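Side-chain contacts in beta-N-acetylhexosaminidase (Beutenbergia cavernae, PDB 5BU9), which probably hydrolyses terminal non-reducing N-acetyl-D-hexosamine residues from N-acetyl-beta-D-hexosaminides, as a member of glycosyl hydrolase family 3: residues R284-I289 against P320-I325; A288-T293 against V313-A318. All coordinates share one frame; numbering follows the deposited sequence.

Contacts 1 and 2 start from the same helix, 281-291, share Ala288 and Ile289, and have centres about 2 Å apart. Contact 1 takes that helix to helix 320-336, contact 2 to the preceding helix 305-318. Lys315 of contact 2 joins them: its CG lies 3.6 Å from Phe322 CD2, and its CD lies 3.7 Å from Ile286 CG2. The two C-terminal helices also meet directly, Ala323 CB packing 3.4 Å from Ala316 O. Both contacts are centred about 19 Å from the centre of the chain, in the outer helical layer of the barrel; catalytic pockets of TIM barrels open at the C-terminal ends of the strands, and neither contact includes such a strand end.

Contact 1 of 2, residues R284-I289 against P320-I325; sequences RAILAI and PDFAAI
The ring of Phe322 reaches across from helix 320-336 and overlaps Ile289 through its CE1-CZ side. Ile289 CG2 comes within 3.7 Å of Phe322 CE1, and the two side chains cross at about a right angle. The phenyl group gets there because CG stands anti to the backbone N (chi1 -176°), which swings the ring across to helix 281-291. Its rim also meets the previous turn of that helix: the backbone O of Ile286 lies at the ring edge, near its plane, 3.9 Å from Phe322 CE1, while Ile286 CG2 packs at 4.0 Å from the same carbon. Helix 305-318 adds a third helix to the cluster through Lys315. One turn further along, Ile325 sends its CG2 branch at the same isoleucine, 3.7 Å from Ile289 CG2 and 3.5 Å from Ile289 O. Thus one methyl, Ile289 CG2, is shared by an aromatic and an aliphatic partner. Replacing Phe322 by an alanine would probably open a gap between the two helices, facing Ile286 and Ile289, and leave the Ile289 methyl with Ile325 as its main partner across this contact. No hydrogen bond links the segments, so van der Waals contact alone joins them; they bury 203 Å² in total. The helix axes approach to 11.2 Å and cross at 73°, a steep angle consistent with a contact of only four residues. Such apolar packing of a helix that follows the final strand, 296-298, against the helix that precedes it belongs to the outer layer of the TIM-barrel domain of family 3 glycosidases.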
loop_
_atom_site.group_PDB
_atom_site.type_symbol
_atom_site.label_atom_id
_atom_site.label_comp_id
_atom_site.label_asym_id
_atom_site.label_seq_id
_atom_site.Cartn_x
_atom_site.Cartn_y
_atom_site.Cartn_z
ATOM N N ARG A 284 12.913 -8.759 -6.161
ATOM C CA ARG A 284 12.094 -7.648 -5.656
ATOM C C ARG A 284 11.479 -8.007 -4.303
ATOM O O ARG A 284 11.483 -7.201 -3.350
ATOM C CB ARG A 284 10.985 -7.283 -6.640
ATOM C CG ARG A 284 11.494 -6.840 -7.970
ATOM C CD ARG A 284 10.378 -6.673 -8.950
ATOM N NE ARG A 284 10.898 -7.002 -10.271
ATOM C CZ ARG A 284 10.150 -7.288 -11.323
ATOM N NH1 ARG A 284 8.814 -7.242 -11.255
ATOM N NH2 ARG A 284 10.749 -7.618 -12.445
ATOM N N ALA A 285 10.921 -9.213 -4.227
ATOM C CA ALA A 285 10.251 -9.626 -3.010
ATOM C C ALA A 285 11.274 -9.773 -1.868
ATOM O O ALA A 285 11.066 -9.287 -0.742
ATOM C CB ALA A 285 9.476 -10.947 -3.233
ATOM N N ILE A 286 12.384 -10.435 -2.178
ATOM C CA ILE A 286 13.396 -10.736 -1.179
ATOM C C ILE A 286 14.012 -9.442 -0.643
ATOM O O ILE A 286 14.122 -9.276 0.579
ATOM C CB ILE A 286 14.460 -11.683 -1.745
ATOM C CG1 ILE A 286 13.875 -13.094 -1.839
ATOM C CG2 ILE A 286 15.694 -11.716 -0.828
ATOM C CD1 ILE A 286 14.676 -14.020 -2.720
ATOM N N LEU A 287 14.384 -8.520 -1.537
ATOM C CA LEU A 287 14.977 -7.259 -1.097
ATOM C C LEU A 287 13.982 -6.426 -0.274
ATOM O O LEU A 287 14.373 -5.811 0.719
ATOM C CB LEU A 287 15.491 -6.439 -2.286
ATOM C CG LEU A 287 16.698 -7.028 -3.048
ATOM C CD1 LEU A 287 16.898 -6.250 -4.302
ATOM C CD2 LEU A 287 17.978 -7.009 -2.252
ATOM N N ALA A 288 12.714 -6.391 -0.681
ATOM C CA ALA A 288 11.701 -5.641 0.070
ATOM C C ALA A 288 11.621 -6.171 1.522
ATOM O O ALA A 288 11.731 -5.419 2.488
ATOM C CB ALA A 288 10.327 -5.748 -0.648
ATOM N N ILE A 289 11.448 -7.480 1.650
ATOM C CA ILE A 289 11.336 -8.131 2.929
ATOM C C ILE A 289 12.604 -7.899 3.780
ATOM O O ILE A 289 12.521 -7.515 4.949
ATOM C CB ILE A 289 11.037 -9.606 2.708
ATOM C CG1 ILE A 289 9.636 -9.741 2.149
ATOM C CG2 ILE A 289 11.173 -10.408 4.031
ATOM C CD1 ILE A 289 9.315 -11.154 1.665
ATOM N N PRO A 320 18.599 -19.062 7.628
ATOM C CA PRO A 320 18.002 -18.754 8.935
ATOM C C PRO A 320 17.784 -17.242 9.228
ATOM O O PRO A 320 16.794 -16.887 9.855
ATOM C CB PRO A 320 19.009 -19.360 9.930
ATOM C CG PRO A 320 19.761 -20.425 9.144
ATOM C CD PRO A 320 19.788 -19.948 7.715
ATOM N N ASP A 321 18.679 -16.355 8.812
ATOM C CA ASP A 321 18.472 -14.942 9.083
ATOM C C ASP A 321 17.203 -14.450 8.324
ATOM O O ASP A 321 16.382 -13.708 8.849
ATOM C CB ASP A 321 19.683 -14.117 8.665
ATOM C CG ASP A 321 20.832 -14.188 9.660
ATOM O OD1 ASP A 321 20.610 -14.542 10.845
ATOM O OD2 ASP A 321 21.979 -13.883 9.249
ATOM N N PHE A 322 17.036 -14.869 7.082
ATOM C CA PHE A 322 15.892 -14.434 6.289
ATOM C C PHE A 322 14.606 -15.068 6.841
ATOM O O PHE A 322 13.560 -14.439 6.862
ATOM C CB PHE A 322 16.101 -14.805 4.812
ATOM C CG PHE A 322 15.006 -14.308 3.897
ATOM C CD1 PHE A 322 14.940 -12.968 3.533
ATOM C CD2 PHE A 322 14.037 -15.175 3.411
ATOM C CE1 PHE A 322 13.927 -12.504 2.684
ATOM C CE2 PHE A 322 13.028 -14.718 2.576
ATOM C CZ PHE A 322 12.959 -13.379 2.234
ATOM N N ALA A 323 14.689 -16.326 7.259
ATOM C CA ALA A 323 13.565 -17.005 7.914
ATOM C C ALA A 323 13.075 -16.214 9.125
ATOM O O ALA A 323 11.866 -16.099 9.321
ATOM C CB ALA A 323 13.952 -18.460 8.345
ATOM N N ALA A 324 13.999 -15.675 9.925
ATOM C CA ALA A 324 13.616 -14.965 11.139
ATOM C C ALA A 324 12.956 -13.647 10.746
ATOM O O ALA A 324 11.970 -13.228 11.360
ATOM C CB ALA A 324 14.832 -14.739 12.078
ATOM N N ILE A 325 13.463 -13.027 9.689
ATOM C CA ILE A 325 12.871 -11.800 9.164
ATOM C C ILE A 325 11.441 -12.040 8.654
ATOM O O ILE A 325 10.512 -11.281 8.971
ATOM C CB ILE A 325 13.779 -11.188 8.078
ATOM C CG1 ILE A 325 15.047 -10.604 8.752
ATOM C CG2 ILE A 325 13.008 -10.114 7.247
ATOM C CD1 ILE A 325 16.149 -10.179 7.754
#

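Contact 2 of 2, residues A288-T293 against V313-A318; sequences AIEAGT and VAKAQA
Glu290 and Lys315 meet at the ends of long side chains that cross at about a right angle. The close part is between carbon and oxygen: Lys315 CE lies 3.4 Å from Glu290 OE2. The ionic part is looser, with Lys315 NZ and Glu290 OE2 forming a long salt bridge at 3.8 Å. Torsions account for the difference, since the lysine chain runs extended as far as CE and then bends (chi4 73°), so the ammonium ends up farther from the carboxylate than the methylene that carries it. The contact lies at the surface and buries 58 Å² in all. Lys315 NZ also has a weak, long ion pair with Asp319 OD2, so its charge is probably spread between two acids. Glu290 also touches Phe322 of helix 320-336. By contrast, the backbone just beyond Glu290 is buried and firmly closed. Helix 281-291 ends in a Schellman motif: Thr293 N bonds to Ala288 O at 3.0 Å, and Gly292 N bonds to Ile289 O at 2.9 Å. Gly292 has a phi of 125°, where a CB would press on the preceding carbonyl. This turn leads the barrel helix towards strand 296-298. Helix 248-258 also holds the turn, with Arg248 bonded to Glu290 O, Ser252 OG to Ala291 O and Arg256 to Gly292 O.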
loop_
_atom_site.group_PDB
_atom_site.type_symbol
_atom_site.label_atom_id
_atom_site.label_comp_id
_atom_site.label_asym_id
_atom_site.label_seq_id
_atom_site.Cartn_x
_atom_site.Cartn_y
_atom_site.Cartn_z
ATOM N N ALA A 288 12.714 -6.391 -0.681
ATOM C CA ALA A 288 11.701 -5.641 0.070
ATOM C C ALA A 288 11.621 -6.171 1.522
ATOM O O ALA A 288 11.731 -5.419 2.488
ATOM C CB ALA A 288 10.327 -5.748 -0.648
ATOM N N ILE A 289 11.448 -7.480 1.650
ATOM C CA ILE A 289 11.336 -8.131 2.929
ATOM C C ILE A 289 12.604 -7.899 3.780
ATOM O O ILE A 289 12.521 -7.515 4.949
ATOM C CB ILE A 289 11.037 -9.606 2.708
ATOM C CG1 ILE A 289 9.636 -9.741 2.149
ATOM C CG2 ILE A 289 11.173 -10.408 4.031
ATOM C CD1 ILE A 289 9.315 -11.154 1.665
ATOM N N GLU A 290 13.781 -8.060 3.188
ATOM C CA GLU A 290 15.009 -7.842 3.957
ATOM C C GLU A 290 15.121 -6.421 4.471
ATOM O O GLU A 290 15.726 -6.198 5.520
ATOM C CB GLU A 290 16.267 -8.173 3.128
ATOM C CG GLU A 290 16.449 -9.650 2.869
ATOM C CD GLU A 290 17.718 -9.962 2.067
ATOM O OE1 GLU A 290 18.143 -9.127 1.235
ATOM O OE2 GLU A 290 18.305 -11.039 2.283
ATOM N N ALA A 291 14.573 -5.453 3.728
ATOM C CA ALA A 291 14.571 -4.038 4.151
ATOM C C ALA A 291 13.644 -3.776 5.343
ATOM O O ALA A 291 13.818 -2.793 6.066
ATOM C CB ALA A 291 14.171 -3.124 2.982
ATOM N N GLY A 292 12.642 -4.632 5.523
ATOM C CA GLY A 292 11.740 -4.536 6.664
ATOM C C GLY A 292 10.291 -4.469 6.187
ATOM O O GLY A 292 9.423 -4.061 6.931
ATOM N N THR A 293 10.041 -4.830 4.928
ATOM C CA THR A 293 8.696 -4.877 4.368
ATOM C C THR A 293 7.859 -6.041 4.907
ATOM O O THR A 293 8.350 -7.172 5.000
ATOM C CB THR A 293 8.758 -5.042 2.857
ATOM O OG1 THR A 293 9.386 -3.896 2.290
ATOM C CG2 THR A 293 7.367 -5.214 2.269
ATOM N N VAL A 313 9.701 -18.483 -0.036
ATOM C CA VAL A 313 9.664 -19.737 0.715
ATOM C C VAL A 313 11.014 -20.428 0.659
ATOM O O VAL A 313 11.552 -20.828 1.687
ATOM C CB VAL A 313 8.572 -20.709 0.196
ATOM C CG1 VAL A 313 8.776 -22.114 0.820
ATOM C CG2 VAL A 313 7.219 -20.205 0.533
ATOM N N ALA A 314 11.572 -20.572 -0.542
ATOM C CA ALA A 314 12.814 -21.330 -0.679
ATOM C C ALA A 314 13.954 -20.657 0.085
ATOM O O ALA A 314 14.782 -21.339 0.696
ATOM C CB ALA A 314 13.182 -21.509 -2.141
ATOM N N LYS A 315 13.995 -19.324 0.098
ATOM C CA LYS A 315 15.102 -18.674 0.809
ATOM C C LYS A 315 14.947 -18.795 2.344
ATOM O O LYS A 315 15.932 -18.912 3.041
ATOM C CB LYS A 315 15.231 -17.216 0.394
ATOM C CG LYS A 315 16.441 -16.459 1.062
ATOM C CD LYS A 315 16.489 -15.024 0.620
ATOM C CE LYS A 315 17.551 -14.218 1.346
ATOM N NZ LYS A 315 18.911 -14.553 0.919
ATOM N N ALA A 316 13.710 -18.790 2.835
ATOM C CA ALA A 316 13.429 -19.006 4.245
ATOM C C ALA A 316 13.903 -20.393 4.630
ATOM O O ALA A 316 14.422 -20.570 5.708
ATOM C CB ALA A 316 11.937 -18.851 4.552
ATOM N N GLN A 317 13.734 -21.376 3.750
ATOM C CA GLN A 317 14.146 -22.742 4.080
ATOM C C GLN A 317 15.696 -22.932 4.135
ATOM O O GLN A 317 16.194 -23.768 4.885
ATOM C CB GLN A 317 13.519 -23.720 3.087
ATOM C CG GLN A 317 11.999 -23.873 3.208
ATOM C CD GLN A 317 11.386 -24.590 1.989
ATOM O OE1 GLN A 317 11.975 -24.618 0.900
ATOM N NE2 GLN A 317 10.205 -25.168 2.173
ATOM N N ALA A 318 16.426 -22.114 3.364
ATOM C CA ALA A 318 17.887 -22.173 3.197
ATOM C C ALA A 318 18.680 -21.200 4.083
ATOM O O ALA A 318 19.887 -21.355 4.259
ATOM C CB ALA A 318 18.265 -21.895 1.695
#